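Local coordinates for structural PPIase-like protein L605 (Mimivirus, PDB 2OSE), which belongs to the cyclophilin family and forms a homotrimer, and probably acts as a peptidyl-prolyl cis-trans isomerase that binds cyclosporin A, at residues 8-13 and 37-42. Numbering follows the deposited sequence.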
loop_
_atom_site.group_PDB
_atom_site.type_symbol
_atom_site.label_atom_id
_atom_site.label_comp_id
_atom_site.label_asym_id
_atom_site.label_seq_id
_atom_site.Cartn_x
_atom_site.Cartn_y
_atom_site.Cartn_z
ATOM N N LEU A 8 -2.971 -19.069 32.861
ATOM C CA LEU A 8 -1.879 -18.927 31.891
ATOM C C LEU A 8 -0.837 -20.029 31.997
ATOM O O LEU A 8 -0.446 -20.398 33.116
ATOM C CB LEU A 8 -1.161 -17.596 32.111
ATOM C CG LEU A 8 -1.786 -16.279 31.674
ATOM C CD1 LEU A 8 -0.775 -15.196 31.968
ATOM C CD2 LEU A 8 -2.139 -16.331 30.194
ATOM N N PRO A 9 -0.323 -20.511 30.841
ATOM C CA PRO A 9 0.789 -21.461 30.954
ATOM C C PRO A 9 1.981 -20.717 31.528
ATOM O O PRO A 9 1.951 -19.484 31.657
ATOM C CB PRO A 9 1.042 -21.910 29.506
ATOM C CG PRO A 9 0.511 -20.787 28.666
ATOM C CD PRO A 9 -0.658 -20.210 29.436
ATOM N N ASN A 10 3.004 -21.443 31.948
ATOM C CA ASN A 10 4.193 -20.745 32.413
ATOM C C ASN A 10 5.411 -21.321 31.738
ATOM O O ASN A 10 5.751 -22.490 31.944
ATOM C CB ASN A 10 4.304 -20.758 33.937
ATOM C CG ASN A 10 5.274 -19.725 34.447
ATOM O OD1 ASN A 10 6.384 -19.588 33.925
ATOM N ND2 ASN A 10 4.869 -18.986 35.478
ATOM N N SER A 11 6.042 -20.499 30.898
ATOM C CA SER A 11 7.087 -20.981 30.007
ATOM C C SER A 11 8.475 -20.707 30.575
ATOM O O SER A 11 9.491 -21.049 29.953
ATOM C CB SER A 11 6.919 -20.379 28.604
ATOM O OG SER A 11 5.861 -21.018 27.897
ATOM N N GLY A 12 8.485 -20.098 31.759
ATOM C CA GLY A 12 9.674 -19.707 32.470
ATOM C C GLY A 12 9.653 -18.206 32.676
ATOM O O GLY A 12 8.873 -17.507 32.043
ATOM N N LYS A 13 10.534 -17.728 33.546
ATOM C CA LYS A 13 10.722 -16.321 33.816
ATOM C C LYS A 13 11.286 -15.558 32.603
ATOM O O LYS A 13 10.880 -14.429 32.326
ATOM C CB LYS A 13 11.657 -16.165 35.020
ATOM C CG LYS A 13 12.029 -14.720 35.376
ATOM C CD LYS A 13 13.116 -14.646 36.472
ATOM C CE LYS A 13 12.984 -13.351 37.291
ATOM N NZ LYS A 13 14.313 -12.801 37.756
ATOM N N ARG A 37 8.946 -12.302 30.945
ATOM C CA ARG A 37 7.568 -12.681 31.234
ATOM C C ARG A 37 6.962 -11.703 32.239
ATOM O O ARG A 37 5.769 -11.434 32.137
ATOM C CB ARG A 37 7.469 -14.119 31.744
ATOM C CG ARG A 37 6.047 -14.690 31.754
ATOM C CD ARG A 37 5.988 -15.989 32.570
ATOM N NE ARG A 37 4.705 -16.671 32.398
ATOM C CZ ARG A 37 3.682 -16.584 33.252
ATOM N NH1 ARG A 37 3.793 -15.835 34.330
ATOM N NH2 ARG A 37 2.539 -17.228 33.013
ATOM N N ASP A 38 7.788 -11.146 33.152
ATOM C CA ASP A 38 7.344 -10.116 34.145
ATOM C C ASP A 38 6.951 -8.749 33.561
ATOM O O ASP A 38 6.493 -7.859 34.279
ATOM C CB ASP A 38 8.332 -9.913 35.329
ATOM C CG ASP A 38 9.718 -9.362 34.922
ATOM O OD1 ASP A 38 9.880 -8.527 33.998
ATOM O OD2 ASP A 38 10.695 -9.749 35.608
ATOM N N ALA A 39 7.140 -8.578 32.264
ATOM C CA ALA A 39 6.722 -7.361 31.603
ATOM C C ALA A 39 5.219 -7.418 31.322
ATOM O O ALA A 39 4.535 -6.395 31.387
ATOM C CB ALA A 39 7.517 -7.173 30.290
ATOM N N PHE A 40 4.719 -8.608 31.001
ATOM C CA PHE A 40 3.412 -8.781 30.376
ATOM C C PHE A 40 3.154 -10.257 30.227
ATOM O O PHE A 40 3.302 -10.801 29.114
ATOM C CB PHE A 40 3.434 -8.141 28.961
ATOM C CG PHE A 40 2.094 -8.015 28.289
ATOM C CD1 PHE A 40 0.928 -8.554 28.848
ATOM C CD2 PHE A 40 2.010 -7.346 27.039
ATOM C CE1 PHE A 40 -0.300 -8.439 28.195
ATOM C CE2 PHE A 40 0.790 -7.216 26.378
ATOM C CZ PHE A 40 -0.377 -7.752 26.953
ATOM N N PRO A 41 2.752 -10.943 31.319
ATOM C CA PRO A 41 2.577 -12.381 31.231
ATOM C C PRO A 41 1.762 -12.962 30.080
ATOM O O PRO A 41 2.210 -13.912 29.423
ATOM C CB PRO A 41 1.952 -12.731 32.597
ATOM C CG PRO A 41 2.544 -11.756 33.510
ATOM C CD PRO A 41 2.529 -10.464 32.708
ATOM N N ALA A 42 0.562 -12.441 29.832
ATOM C CA ALA A 42 -0.285 -13.028 28.788
ATOM C C ALA A 42 0.267 -12.775 27.368
ATOM O O ALA A 42 0.091 -13.589 26.490
ATOM C CB ALA A 42 -1.748 -12.465 28.887
HETATM O O HOH W 1 10.320 -12.445 33.895
#
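R37 turns its CG away from the backbone N (chi1 -166°) and stays extended out to NE, a shape that carries it along the loop 8-13 and lays its guanidinium flat under the amide of N10. CG of N10 is also anti to the backbone N (chi1 -163°), which swings the amide over one face of that group. ND2 sits above the centre of the guanidinium, 3.5 Å from R37 CZ, and the two planes are only 10° apart, a flat stack of two conjugated groups. Asparagine suits the place twice over, because its OD1 accepts from the backbone N of G12 (3.1 Å, in the carbonyl plane) in an Asx turn that fixes the amide's rotation. On the opposite face, CB of P41 lies toward the rim. Near the edge, though tilted from the plane, P9 O accepts from R37 NH2 (2.7 Å). NE forms a salt bridge with E45 of helix 41-52, whose carboxylate also accepts from the hydroxyl of S11. G12, having no CB, takes up a backbone shape in which a CB would press on the carbonyl O of S11, and its own carbonyl O approaches R37 CD. Beyond it, K13 O receives the backbone N of R37 at 3.2 Å and a proton from a water that accepts from D38 N. At the other end L8 provides the apolar part, CD1 meeting P41 CB at 3.7 Å and CD2 facing the methyl of A42. Thus the loop preceding strand 16-23 is fastened to the 3-10 turn 37-39 and the first turn of helix 41-52, one of the helices that cap the cyclophilin beta-barrel. R37, on the 3-10 turn, offers a flat cation for stacking and several N-H groups for bonding, while the carboxylate of E45 would be expected to offset its positive charge.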